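Long-range contacts in RagA protein (Porphyromonas gingivalis, PDB 6SLN), which probably imports nutrients, likely peptides, across the outer membrane as a TonB-dependent transporter: residues Glu112-Asn117 with Met957-Leu962; Tyr225-Ile230 with Lys987-Gly992; Leu305-Pro310 with Met339-Ala344; Thr311-Ile316 with Gly332-Glu337; Ala952-Met957 with Ala991-Ser996. All blocks are in the same frame, centred on the assembly; numbering follows the deposited sequence.

Contact 1 of 5, residues Glu112-Asn117 with Met957-Leu962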
# COMPACT_ATOMS: atom_id res chain seq x y z
N GLU A 112 13.60 35.02 0.81
CA GLU A 112 14.53 34.43 -0.16
C GLU A 112 15.81 33.92 0.48
O GLU A 112 16.83 34.62 0.49
CB GLU A 112 14.87 35.44 -1.26
CG GLU A 112 13.69 35.89 -2.14
CD GLU A 112 13.50 35.04 -3.39
OE1 GLU A 112 12.61 34.16 -3.37
OE2 GLU A 112 14.24 35.24 -4.39
N LYS A 113 15.79 32.70 1.01
CA LYS A 113 16.98 32.17 1.65
C LYS A 113 17.26 30.77 1.12
O LYS A 113 16.32 30.00 0.86
CB LYS A 113 16.84 32.15 3.19
CG LYS A 113 16.77 33.56 3.81
CD LYS A 113 17.49 33.67 5.16
CE LYS A 113 18.37 34.94 5.24
NZ LYS A 113 17.60 36.22 5.20
N PRO A 114 18.51 30.41 0.92
CA PRO A 114 18.80 29.24 0.10
C PRO A 114 18.69 27.92 0.85
O PRO A 114 19.34 26.95 0.45
CB PRO A 114 20.24 29.49 -0.35
CG PRO A 114 20.85 30.30 0.76
CD PRO A 114 19.73 31.10 1.38
N VAL A 115 17.89 27.86 1.91
CA VAL A 115 17.54 26.58 2.51
C VAL A 115 16.04 26.53 2.76
O VAL A 115 15.38 27.56 2.94
CB VAL A 115 18.32 26.29 3.81
CG1 VAL A 115 19.72 25.78 3.49
CG2 VAL A 115 18.35 27.53 4.69
N ALA A 116 15.49 25.30 2.77
CA ALA A 116 14.08 25.11 3.07
C ALA A 116 13.78 25.28 4.55
O ALA A 116 12.62 25.51 4.91
CB ALA A 116 13.63 23.72 2.64
N ASN A 117 14.79 25.18 5.40
CA ASN A 117 14.63 25.16 6.85
C ASN A 117 14.55 26.61 7.33
O ASN A 117 15.57 27.25 7.62
CB ASN A 117 15.78 24.38 7.48
CG ASN A 117 15.84 24.53 8.98
OD1 ASN A 117 16.92 24.55 9.55
ND2 ASN A 117 14.69 24.63 9.62
N MET A 957 24.66 37.15 -2.26
CA MET A 957 24.35 36.67 -0.93
C MET A 957 25.21 35.47 -0.55
O MET A 957 25.52 34.62 -1.39
CB MET A 957 22.86 36.30 -0.82
CG MET A 957 22.40 36.22 0.60
SD MET A 957 21.04 35.12 0.73
CE MET A 957 21.84 33.64 0.17
N ALA A 958 25.58 35.41 0.73
CA ALA A 958 26.26 34.25 1.31
C ALA A 958 25.55 33.83 2.60
O ALA A 958 25.11 34.69 3.38
CB ALA A 958 27.73 34.57 1.59
N ARG A 959 25.44 32.52 2.82
CA ARG A 959 24.91 31.99 4.08
C ARG A 959 26.00 31.14 4.73
O ARG A 959 26.63 30.31 4.06
CB ARG A 959 23.65 31.13 3.89
CG ARG A 959 23.08 30.60 5.23
CD ARG A 959 21.84 29.67 5.09
NE ARG A 959 22.25 28.27 5.11
CZ ARG A 959 22.06 27.45 6.13
NH1 ARG A 959 21.44 27.91 7.20
NH2 ARG A 959 22.48 26.19 6.09
N ASN A 960 26.19 31.35 6.04
CA ASN A 960 27.25 30.68 6.82
C ASN A 960 28.64 30.91 6.21
O ASN A 960 29.48 30.02 6.18
CB ASN A 960 26.97 29.19 6.97
CG ASN A 960 25.81 28.90 7.90
OD1 ASN A 960 25.39 29.76 8.67
ND2 ASN A 960 25.28 27.68 7.82
N LEU A 961 28.87 32.14 5.72
CA LEU A 961 30.14 32.49 5.11
C LEU A 961 31.33 32.20 6.03
O LEU A 961 32.39 31.77 5.56
CB LEU A 961 30.12 33.97 4.73
CG LEU A 961 31.31 34.56 3.99
CD1 LEU A 961 31.63 33.75 2.74
CD2 LEU A 961 31.00 36.00 3.63
N LEU A 962 31.19 32.46 7.33
CA LEU A 962 32.27 32.22 8.29
C LEU A 962 31.73 31.63 9.58
O LEU A 962 30.68 32.05 10.08
CB LEU A 962 33.04 33.50 8.66
CG LEU A 962 33.54 34.48 7.60
CD1 LEU A 962 33.66 35.87 8.20
CD2 LEU A 962 34.87 34.03 6.98

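Contact 2 of 5, residues Tyr225-Ile230 with Lys987-Gly992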
# COMPACT_ATOMS: atom_id res chain seq x y z
N TYR A 225 19.92 31.85 -8.00
CA TYR A 225 20.67 30.63 -8.21
C TYR A 225 21.91 30.70 -7.34
O TYR A 225 22.50 31.77 -7.17
CB TYR A 225 21.08 30.42 -9.69
CG TYR A 225 21.88 29.15 -9.93
CD1 TYR A 225 23.25 29.15 -9.82
CD2 TYR A 225 21.24 27.95 -10.25
CE1 TYR A 225 23.99 28.00 -10.03
CE2 TYR A 225 21.98 26.78 -10.46
CZ TYR A 225 23.35 26.82 -10.34
OH TYR A 225 24.11 25.68 -10.54
N GLY A 226 22.30 29.55 -6.80
CA GLY A 226 23.49 29.51 -5.98
C GLY A 226 23.95 28.09 -5.78
O GLY A 226 23.31 27.14 -6.23
N ILE A 227 25.07 27.96 -5.05
CA ILE A 227 25.69 26.67 -4.80
C ILE A 227 25.88 26.48 -3.30
O ILE A 227 25.93 27.44 -2.53
CB ILE A 227 27.04 26.52 -5.52
CG1 ILE A 227 27.91 27.73 -5.25
CG2 ILE A 227 26.82 26.37 -7.00
CD1 ILE A 227 29.35 27.41 -5.24
N SER A 228 25.99 25.21 -2.90
CA SER A 228 26.23 24.81 -1.52
C SER A 228 27.54 24.04 -1.42
O SER A 228 27.76 23.08 -2.17
CB SER A 228 25.07 23.96 -1.00
OG SER A 228 23.89 24.73 -0.83
N GLN A 229 28.41 24.44 -0.49
CA GLN A 229 29.64 23.73 -0.21
C GLN A 229 29.75 23.36 1.26
O GLN A 229 29.10 23.97 2.12
CB GLN A 229 30.85 24.57 -0.60
CG GLN A 229 30.68 25.31 -1.88
CD GLN A 229 31.84 26.22 -2.14
OE1 GLN A 229 32.64 26.49 -1.24
NE2 GLN A 229 31.96 26.71 -3.36
N ILE A 230 30.57 22.35 1.55
CA ILE A 230 30.86 21.96 2.93
C ILE A 230 31.67 23.07 3.59
O ILE A 230 32.64 23.58 3.01
CB ILE A 230 31.57 20.59 2.96
CG1 ILE A 230 31.66 20.01 4.36
CG2 ILE A 230 32.95 20.68 2.42
CD1 ILE A 230 32.48 18.72 4.39
N LYS A 987 27.58 26.06 3.34
CA LYS A 987 27.93 27.45 3.04
C LYS A 987 27.40 27.73 1.65
O LYS A 987 27.72 27.00 0.71
CB LYS A 987 29.45 27.63 3.13
CG LYS A 987 30.01 28.96 2.68
CD LYS A 987 31.51 29.03 2.95
CE LYS A 987 32.27 27.96 2.16
NZ LYS A 987 33.19 28.54 1.15
N GLN A 988 26.58 28.76 1.51
CA GLN A 988 25.96 29.08 0.23
C GLN A 988 26.44 30.41 -0.32
O GLN A 988 26.58 31.39 0.41
CB GLN A 988 24.44 29.11 0.34
CG GLN A 988 23.80 27.74 0.35
CD GLN A 988 23.27 27.41 1.71
OE1 GLN A 988 22.46 28.14 2.27
NE2 GLN A 988 23.74 26.30 2.27
N TYR A 989 26.68 30.43 -1.63
CA TYR A 989 26.80 31.65 -2.41
C TYR A 989 25.62 31.69 -3.37
O TYR A 989 25.42 30.74 -4.14
CB TYR A 989 28.10 31.71 -3.19
CG TYR A 989 29.33 31.45 -2.38
CD1 TYR A 989 29.81 30.16 -2.21
CD2 TYR A 989 30.02 32.50 -1.78
CE1 TYR A 989 30.94 29.91 -1.47
CE2 TYR A 989 31.15 32.26 -1.04
CZ TYR A 989 31.61 30.96 -0.88
OH TYR A 989 32.73 30.69 -0.14
N VAL A 990 24.86 32.77 -3.33
CA VAL A 990 23.73 32.94 -4.23
C VAL A 990 23.83 34.32 -4.86
O VAL A 990 24.21 35.30 -4.21
CB VAL A 990 22.39 32.75 -3.49
CG1 VAL A 990 21.22 32.74 -4.47
CG2 VAL A 990 22.41 31.44 -2.70
N ALA A 991 23.53 34.37 -6.15
CA ALA A 991 23.23 35.62 -6.81
C ALA A 991 21.74 35.63 -7.09
O ALA A 991 21.13 34.57 -7.30
CB ALA A 991 24.06 35.78 -8.09
N GLY A 992 21.13 36.81 -7.06
CA GLY A 992 19.69 36.88 -7.22
C GLY A 992 19.23 38.21 -7.79
O GLY A 992 19.94 39.22 -7.74

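Contact 3 of 5, residues Leu305-Pro310 with Met339-Ala344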
# COMPACT_ATOMS: atom_id res chain seq x y z
N LEU A 305 33.09 11.87 -1.51
CA LEU A 305 31.80 11.79 -0.83
C LEU A 305 31.05 13.10 -0.69
O LEU A 305 29.94 13.08 -0.15
CB LEU A 305 31.96 11.14 0.56
CG LEU A 305 32.45 9.69 0.44
CD1 LEU A 305 33.53 9.44 1.45
CD2 LEU A 305 31.33 8.65 0.53
N PHE A 306 31.60 14.23 -1.14
CA PHE A 306 30.89 15.50 -1.07
C PHE A 306 31.16 16.29 -2.33
O PHE A 306 32.25 16.21 -2.92
CB PHE A 306 31.29 16.34 0.17
CG PHE A 306 30.81 15.76 1.47
CD1 PHE A 306 31.49 14.73 2.09
CD2 PHE A 306 29.66 16.25 2.07
CE1 PHE A 306 31.05 14.20 3.28
CE2 PHE A 306 29.22 15.74 3.26
CZ PHE A 306 29.91 14.71 3.87
N LYS A 307 30.17 17.07 -2.74
CA LYS A 307 30.17 17.77 -4.01
C LYS A 307 29.65 19.17 -3.75
O LYS A 307 29.06 19.44 -2.70
CB LYS A 307 29.29 17.06 -5.04
CG LYS A 307 27.86 16.79 -4.52
CD LYS A 307 26.86 16.27 -5.57
CE LYS A 307 25.55 17.07 -5.55
NZ LYS A 307 24.81 17.08 -6.86
N THR A 308 29.88 20.06 -4.69
CA THR A 308 29.15 21.31 -4.70
C THR A 308 27.77 21.03 -5.27
O THR A 308 27.63 20.29 -6.25
CB THR A 308 29.87 22.36 -5.53
OG1 THR A 308 31.20 22.53 -5.02
CG2 THR A 308 29.17 23.69 -5.44
N ALA A 309 26.74 21.58 -4.63
CA ALA A 309 25.38 21.31 -5.07
C ALA A 309 24.66 22.61 -5.37
O ALA A 309 24.90 23.62 -4.70
CB ALA A 309 24.61 20.51 -4.02
N PRO A 310 23.80 22.64 -6.38
CA PRO A 310 23.09 23.88 -6.71
C PRO A 310 21.78 24.03 -5.95
O PRO A 310 21.13 23.06 -5.55
CB PRO A 310 22.84 23.72 -8.22
CG PRO A 310 22.72 22.23 -8.41
CD PRO A 310 23.55 21.55 -7.35
N MET A 339 24.59 18.57 -0.45
CA MET A 339 25.99 18.61 -0.83
C MET A 339 26.72 17.30 -0.56
O MET A 339 27.72 17.02 -1.22
CB MET A 339 26.71 19.76 -0.13
CG MET A 339 26.48 19.82 1.33
SD MET A 339 27.78 20.84 2.00
CE MET A 339 28.92 19.56 2.49
N ALA A 340 26.26 16.48 0.38
CA ALA A 340 26.80 15.13 0.44
C ALA A 340 26.40 14.39 -0.82
O ALA A 340 25.33 14.63 -1.39
CB ALA A 340 26.30 14.38 1.67
N ARG A 341 27.27 13.48 -1.26
CA ARG A 341 27.01 12.80 -2.52
C ARG A 341 25.86 11.82 -2.39
O ARG A 341 25.10 11.64 -3.35
CB ARG A 341 28.26 12.10 -3.02
CG ARG A 341 29.21 13.04 -3.70
CD ARG A 341 30.22 12.21 -4.47
NE ARG A 341 31.36 13.03 -4.84
CZ ARG A 341 31.38 13.83 -5.91
NH1 ARG A 341 30.32 13.90 -6.72
NH2 ARG A 341 32.45 14.56 -6.15
N GLU A 342 25.73 11.19 -1.22
CA GLU A 342 24.49 10.58 -0.77
C GLU A 342 23.34 11.54 -1.05
O GLU A 342 23.29 12.64 -0.50
CB GLU A 342 24.56 10.24 0.71
CG GLU A 342 24.15 8.85 1.04
CD GLU A 342 24.14 8.64 2.53
OE1 GLU A 342 23.04 8.43 3.08
OE2 GLU A 342 25.23 8.70 3.14
N PRO A 343 22.43 11.18 -1.95
CA PRO A 343 21.49 12.16 -2.48
C PRO A 343 20.56 12.65 -1.41
O PRO A 343 20.07 11.88 -0.58
CB PRO A 343 20.74 11.39 -3.56
CG PRO A 343 21.72 10.33 -3.96
CD PRO A 343 22.33 9.90 -2.67
N ALA A 344 20.34 13.96 -1.40
CA ALA A 344 19.39 14.57 -0.49
C ALA A 344 18.97 15.90 -1.09
O ALA A 344 19.77 16.57 -1.75
CB ALA A 344 19.96 14.75 0.92
O HOH W 1 27.88 11.26 0.88

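Contact 4 of 5, residues Thr311-Ile316 with Gly332-Glu337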
# COMPACT_ATOMS: atom_id res chain seq x y z
N THR A 311 21.42 25.29 -5.72
CA THR A 311 20.15 25.66 -5.09
C THR A 311 19.53 26.78 -5.91
O THR A 311 20.16 27.82 -6.12
CB THR A 311 20.34 26.11 -3.64
OG1 THR A 311 20.86 25.03 -2.85
CG2 THR A 311 19.01 26.60 -3.04
N SER A 312 18.29 26.58 -6.37
CA SER A 312 17.63 27.50 -7.29
C SER A 312 16.18 27.72 -6.86
O SER A 312 15.52 26.78 -6.40
CB SER A 312 17.66 26.93 -8.71
OG SER A 312 17.18 25.59 -8.69
N GLN A 313 15.69 28.96 -7.02
CA GLN A 313 14.31 29.24 -6.65
C GLN A 313 13.76 30.43 -7.44
O GLN A 313 14.47 31.42 -7.68
CB GLN A 313 14.17 29.49 -5.14
CG GLN A 313 14.62 30.87 -4.62
CD GLN A 313 14.64 30.94 -3.08
OE1 GLN A 313 13.71 31.48 -2.47
NE2 GLN A 313 15.69 30.40 -2.47
N GLY A 314 12.50 30.31 -7.85
CA GLY A 314 11.77 31.36 -8.52
C GLY A 314 10.49 31.69 -7.78
O GLY A 314 10.15 31.09 -6.76
N ASP A 315 9.74 32.64 -8.35
CA ASP A 315 8.78 33.38 -7.55
C ASP A 315 7.98 34.40 -8.34
O ASP A 315 8.58 35.21 -9.07
CB ASP A 315 9.55 34.12 -6.47
CG ASP A 315 8.90 34.04 -5.18
OD1 ASP A 315 7.73 33.63 -5.19
OD2 ASP A 315 9.56 34.36 -4.18
N ILE A 316 6.66 34.43 -8.20
CA ILE A 316 5.91 35.56 -8.74
C ILE A 316 4.71 35.80 -7.83
O ILE A 316 4.05 34.86 -7.39
CB ILE A 316 5.52 35.37 -10.24
CG1 ILE A 316 4.97 36.67 -10.83
CG2 ILE A 316 4.52 34.26 -10.47
CD1 ILE A 316 5.51 36.95 -12.21
N GLY A 332 5.57 29.61 -6.86
CA GLY A 332 7.02 29.60 -6.71
C GLY A 332 7.61 28.22 -6.86
O GLY A 332 6.92 27.19 -6.84
N TYR A 333 8.93 28.21 -7.01
CA TYR A 333 9.70 26.99 -7.17
C TYR A 333 10.91 27.09 -6.25
O TYR A 333 11.42 28.18 -5.98
CB TYR A 333 10.12 26.81 -8.64
CG TYR A 333 11.26 25.86 -8.91
CD1 TYR A 333 11.04 24.49 -9.01
CD2 TYR A 333 12.56 26.33 -9.08
CE1 TYR A 333 12.09 23.60 -9.27
CE2 TYR A 333 13.61 25.47 -9.34
CZ TYR A 333 13.38 24.10 -9.44
OH TYR A 333 14.42 23.22 -9.70
N PHE A 334 11.36 25.93 -5.75
CA PHE A 334 12.53 25.91 -4.90
C PHE A 334 13.16 24.54 -5.00
O PHE A 334 12.46 23.53 -4.88
CB PHE A 334 12.17 26.24 -3.45
CG PHE A 334 13.32 26.14 -2.48
CD1 PHE A 334 13.65 24.93 -1.88
CD2 PHE A 334 14.06 27.27 -2.15
CE1 PHE A 334 14.69 24.85 -1.00
CE2 PHE A 334 15.11 27.19 -1.26
CZ PHE A 334 15.43 25.98 -0.68
N ASP A 335 14.47 24.50 -5.23
CA ASP A 335 15.21 23.25 -5.22
C ASP A 335 16.52 23.49 -4.50
O ASP A 335 17.29 24.38 -4.89
CB ASP A 335 15.45 22.73 -6.63
CG ASP A 335 15.95 21.31 -6.63
OD1 ASP A 335 16.26 20.78 -5.54
OD2 ASP A 335 16.03 20.70 -7.73
N GLN A 336 16.78 22.70 -3.46
CA GLN A 336 18.04 22.75 -2.74
C GLN A 336 18.66 21.36 -2.78
O GLN A 336 18.13 20.43 -2.17
CB GLN A 336 17.84 23.21 -1.30
CG GLN A 336 19.11 23.28 -0.48
CD GLN A 336 18.84 23.34 1.00
OE1 GLN A 336 17.73 23.64 1.42
NE2 GLN A 336 19.85 23.05 1.80
N GLU A 337 19.77 21.23 -3.50
CA GLU A 337 20.43 19.94 -3.64
C GLU A 337 21.36 19.69 -2.46
O GLU A 337 22.00 20.61 -1.95
CB GLU A 337 21.22 19.87 -4.95
CG GLU A 337 20.40 19.43 -6.15
CD GLU A 337 19.43 18.30 -5.80
OE1 GLU A 337 18.25 18.38 -6.22
OE2 GLU A 337 19.84 17.33 -5.10

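Contact 5 of 5, residues Ala952-Met957 with Ala991-Ser996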
# COMPACT_ATOMS: atom_id res chain seq x y z
N ALA A 952 13.76 47.44 -9.94
CA ALA A 952 14.48 46.18 -9.99
C ALA A 952 15.59 46.18 -8.95
O ALA A 952 16.12 47.23 -8.58
CB ALA A 952 15.06 45.90 -11.38
N ARG A 953 15.94 44.98 -8.47
CA ARG A 953 17.05 44.81 -7.54
C ARG A 953 17.87 43.60 -7.94
O ARG A 953 17.32 42.59 -8.39
CB ARG A 953 16.59 44.62 -6.09
CG ARG A 953 15.65 45.67 -5.58
CD ARG A 953 14.89 45.18 -4.36
NE ARG A 953 13.86 46.15 -4.01
CZ ARG A 953 13.78 46.79 -2.85
NH1 ARG A 953 14.67 46.56 -1.89
NH2 ARG A 953 12.81 47.67 -2.64
N VAL A 954 19.18 43.70 -7.76
CA VAL A 954 20.06 42.54 -7.81
C VAL A 954 20.78 42.46 -6.47
O VAL A 954 21.00 43.47 -5.79
CB VAL A 954 21.08 42.62 -8.97
CG1 VAL A 954 20.39 42.31 -10.27
CG2 VAL A 954 21.74 44.01 -9.01
N TYR A 955 21.12 41.23 -6.07
CA TYR A 955 21.82 41.03 -4.82
C TYR A 955 22.80 39.88 -4.93
O TYR A 955 22.62 38.95 -5.72
CB TYR A 955 20.87 40.75 -3.65
CG TYR A 955 20.03 39.49 -3.78
CD1 TYR A 955 20.55 38.24 -3.45
CD2 TYR A 955 18.71 39.56 -4.21
CE1 TYR A 955 19.76 37.09 -3.56
CE2 TYR A 955 17.92 38.42 -4.31
CZ TYR A 955 18.45 37.19 -3.99
OH TYR A 955 17.65 36.08 -4.10
N LEU A 956 23.84 39.97 -4.11
CA LEU A 956 24.82 38.91 -3.93
C LEU A 956 24.77 38.46 -2.48
O LEU A 956 24.83 39.29 -1.56
CB LEU A 956 26.21 39.42 -4.29
CG LEU A 956 27.09 38.57 -5.19
CD1 LEU A 956 26.23 37.94 -6.27
CD2 LEU A 956 28.19 39.45 -5.78
N MET A 957 24.66 37.15 -2.26
CA MET A 957 24.35 36.67 -0.93
C MET A 957 25.21 35.47 -0.55
O MET A 957 25.52 34.62 -1.39
CB MET A 957 22.86 36.30 -0.82
CG MET A 957 22.40 36.22 0.60
SD MET A 957 21.04 35.12 0.73
CE MET A 957 21.84 33.64 0.17
N ALA A 991 23.53 34.37 -6.15
CA ALA A 991 23.23 35.62 -6.81
C ALA A 991 21.74 35.63 -7.09
O ALA A 991 21.13 34.57 -7.30
CB ALA A 991 24.06 35.78 -8.09
N GLY A 992 21.13 36.81 -7.06
CA GLY A 992 19.69 36.88 -7.22
C GLY A 992 19.23 38.21 -7.79
O GLY A 992 19.94 39.22 -7.74
N ILE A 993 18.01 38.19 -8.32
CA ILE A 993 17.43 39.31 -9.03
C ILE A 993 16.02 39.53 -8.50
O ILE A 993 15.39 38.62 -7.95
CB ILE A 993 17.42 39.07 -10.56
CG1 ILE A 993 16.97 40.30 -11.32
CG2 ILE A 993 16.56 37.88 -10.91
CD1 ILE A 993 17.63 40.45 -12.67
N GLN A 994 15.52 40.76 -8.64
CA GLN A 994 14.12 41.01 -8.35
C GLN A 994 13.55 42.05 -9.30
O GLN A 994 14.17 43.08 -9.56
CB GLN A 994 13.90 41.47 -6.91
CG GLN A 994 12.43 41.69 -6.61
CD GLN A 994 12.18 42.55 -5.40
OE1 GLN A 994 12.29 43.78 -5.45
NE2 GLN A 994 11.82 41.91 -4.30
N LEU A 995 12.34 41.76 -9.79
CA LEU A 995 11.62 42.61 -10.73
C LEU A 995 10.31 43.05 -10.09
O LEU A 995 9.53 42.22 -9.61
CB LEU A 995 11.33 41.83 -12.02
CG LEU A 995 12.27 42.04 -13.19
CD1 LEU A 995 13.73 42.05 -12.77
CD2 LEU A 995 12.02 40.93 -14.17
N SER A 996 10.05 44.35 -10.11
CA SER A 996 8.80 44.88 -9.57
C SER A 996 8.07 45.62 -10.68
O SER A 996 8.66 46.45 -11.36
CB SER A 996 9.06 45.84 -8.42
OG SER A 996 9.78 45.19 -7.40

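Contact 1 of 5, residues Glu112-Asn117 with Met957-Leu962
Pro-114 and Val-115, in a loop of the plug, pack against Met-957 and Arg-959 on the wall of the surrounding barrel. This plug-to-wall arrangement defines TonB-dependent receptors. No hydrogen bond joins the two segments, and side-chain packing alone makes the contact. CE of Met-957 touches the CG-CD side of Pro-114, 3.5 Å from CD and equally near CG. Its side chain leaves the backbone with CG anti to N (chi1 -162°), and a bend at the last torsion then swings CE onto the proline. Val-115 crosses Arg-959 at about a right angle: CG1 lies over one face of the guanidinium, 3.5 Å above its plane and displaced toward the rim, while CG2 comes within 4.0 Å of Arg-959 CZ.

The second shell fixes the rotation of this buried guanidinium. Arg-959 NH1 forms a salt bridge with Asp-120 of the plug, and NE donates to Gln-988 OE1 on the adjoining barrel strand. One cation thus links plug and wall, and its charge is probably balanced largely by Asp-120. Pro-114 also rests on Gln-988 and Val-990. On the guanidinium face turned away from Val-115, Asn-960 ND2 stands 3.5 Å above the centre of the plane, while donating to the carbonyl O of Ser-986.

Contact 2 of 5, residues Tyr225-Ile230 with Lys987-Gly992
Gln-229 and Lys-987 meet because of how their chains leave the backbone. Gln-229 places CG anti to its carbonyl carbon (chi1 -41°) and then runs extended, whereas Lys-987 starts with CG anti to N and bends at its last two torsions, which brings NZ back over the amide. The resulting bond, Lys-987 NZ to Gln-229 OE1, measures 3.2 Å, with the donor 37° above the amide plane. A further bond from Lys-987 NZ to Tyr-989 OH is doubtful, the two atoms being modelled too close. The Gln-229 amide stands at the edge of the Tyr-989 ring, its CD 3.9 Å from Tyr-989 CE1, with the two planes 63° apart. Ile-227 approaches the same ring obliquely, CD1 to Tyr-989 CD1 at 4.1 Å.

Beneath this outer face the strands run antiparallel and are joined by six backbone hydrogen bonds, among them Ile-227 N to Tyr-989 O at 2.9 Å. On the opposite face Gly-226 lies beside Val-990 with CA atoms 3.9 Å apart, and Ser-228 OG packs on Gln-988 CG at 3.2 Å.

This pairing is the seam of the barrel, where the first strand, 218-230, meets the last, 986-996. The face of Ser-228 and Gln-988 is turned to the plug. Strand 309-322 continues the wall beyond 218-230 through Ala-309 and Thr-311, and strand 951-964 does so beyond 986-996.

Contact 3 of 5, residues Leu305-Pro310 with Met339-Ala344
Phe-306 and Ala-340 are bridged through their backbones just beyond the paired part of a barrel hairpin, where the chain entering strand 309-322 meets the loop that follows strand 325-337. The first barrel strand of this family starts at the periplasmic side, so this end of the hairpin probably faces the cell exterior. The bridge is a single one, with CA atoms 4.4 Å apart. Two hydrogen bonds flank it: Lys-307 N donates to Met-339 O at 2.9 Å, and Arg-341 N to Leu-305 O.

Apolar packing centres on Phe-306. Met-339 sets CG between its own N and carbonyl carbon (chi1 49°) and bends at chi3, which carries CE to 3.4 Å from Phe-306 CD2. The next atom of the ring, CE2, lies 3.6 Å from Ala-340 CB. Helix 390-396 adds Thr-391 and Val-394 to the surroundings of this phenylalanine.

The charged group packs through its flat face. Arg-341 runs extended along the backbone of Leu-305 and Phe-306, its CG 3.5 Å from Leu-305 C. Lys-307 CB lies over one face of the guanidinium, 3.7 Å from its plane and offset toward the rim. NH2 donates to the carbonyl O of Lys-303, just outside the contact.

One water completes the polar network: it donates to Leu-305 O at 2.9 Å and accepts from Glu-342 N at 3.0 Å.

Contact 4 of 5, residues Thr311-Ile316 with Gly332-Glu337
Thr-311 to Asp-315 pair with Gln-336 to Gly-332 in an antiparallel beta hairpin, the segment axes 4.5 Å apart and their directions 172° from each other. Four backbone hydrogen bonds join Ser-312 with Asp-335 and Gly-314 with Tyr-333.

On the face that meets the plug, the amide of Gln-313 stands at the edge of the Phe-334 ring, with the two planes 81° apart. Its CB comes within 3.7 Å of Phe-334 CD2. Thr-311 and Gln-336 lie side by side, OG1 3.4 Å from Gln-336 CG. Gln-336 then extends beyond the threonine, and its OE1 comes to the edge of the Phe-334 ring, while its polar partner is the plug amide N of Ala-116.

The other face carries Ser-312, Tyr-333 and Asp-335. With CG anti to its N (chi1 162°), Tyr-333 brings a ring edge toward the neighbouring strand, CE2 3.6 Å from Ser-312 OG. A detergent molecule bound about 4 Å from this tyrosine side chain is consistent with a membrane-facing wall.

Asp-315, held by Asn-176 and Asn-222, continues the inner face. Strand 218-230 borders the hairpin through Ser-224 and Gly-226, and strand 345-360 borders it beyond 325-337, where Tyr-349 meets the Tyr-333 ring.

Contact 5 of 5, residues Ala952-Met957 with Ala991-Ser996
An aromatic ring laid over a glycine of the adjacent strand marks this pairing: Tyr-955 covers Gly-992 where the last two strands of the barrel run antiparallel. Tyr-955 holds CG between its backbone N and carbonyl carbon (chi1 62°), which folds the ring across the neighbouring backbone instead of away from it. Gly-992 CA then sits 3.7 Å from the ring centroid and 19° off its normal, a CH-pi contact over the face. The lack of a side chain at Gly-992 lets the ring lie this close. The same two residues form a hydrogen-bonded pair, Tyr-955 N to Gly-992 O at 2.9 Å with a matching return bond. The geometry resembles the mortise-tenon joint described in other outer-membrane barrels. Tyr-955 also makes a cation-pi contact with Lys-933 and touches Glu-112 of the plug.

Further along this inward face, Arg-953 and Gln-994 run side by side and point the same way. The amide oxygen OE1 of Gln-994 rests 3.1 Å from Arg-953 CD, with the guanidinium and amide planes 66° apart; the angle at Arg-953 NE is too poor for a hydrogen bond. Gln-994 NE2, the other end of the amide, donates to Asn-222 OD1 on strand 218-230.

The opposite face is apolar and lies on the surface, consistent with a lipid-facing wall. Leu-956 CD1 meets Ala-991 CB at 3.6 Å, Val-954 CG1 approaches Ile-993 CD1 at 4.1 Å, and Ala-952 CB lies 4.3 Å from Leu-995 CD1.

Overall arrangement
The five contacts illustrate how a TonB-dependent barrel is closed and filled. Contacts 4, 2 and 5 follow one another round the wall, pairing 325-337 with 309-322, 218-230 with 986-996, and 986-996 with 951-964. Contact 2 joins the two ends of the barrel sequence. Along the chain contact 4 is nested inside contact 3, both lie within the loop of contact 2 and close before contact 5 opens, and contact 1 crosses contacts 2 and 5. Contact 1, centred about 7 Å from contact 2, seats the plug beside this seam and shares Met-957 with contact 5. The centres of contacts 3 and 4 lie about 18 Å apart. Strands from both ends thereby hold the plug.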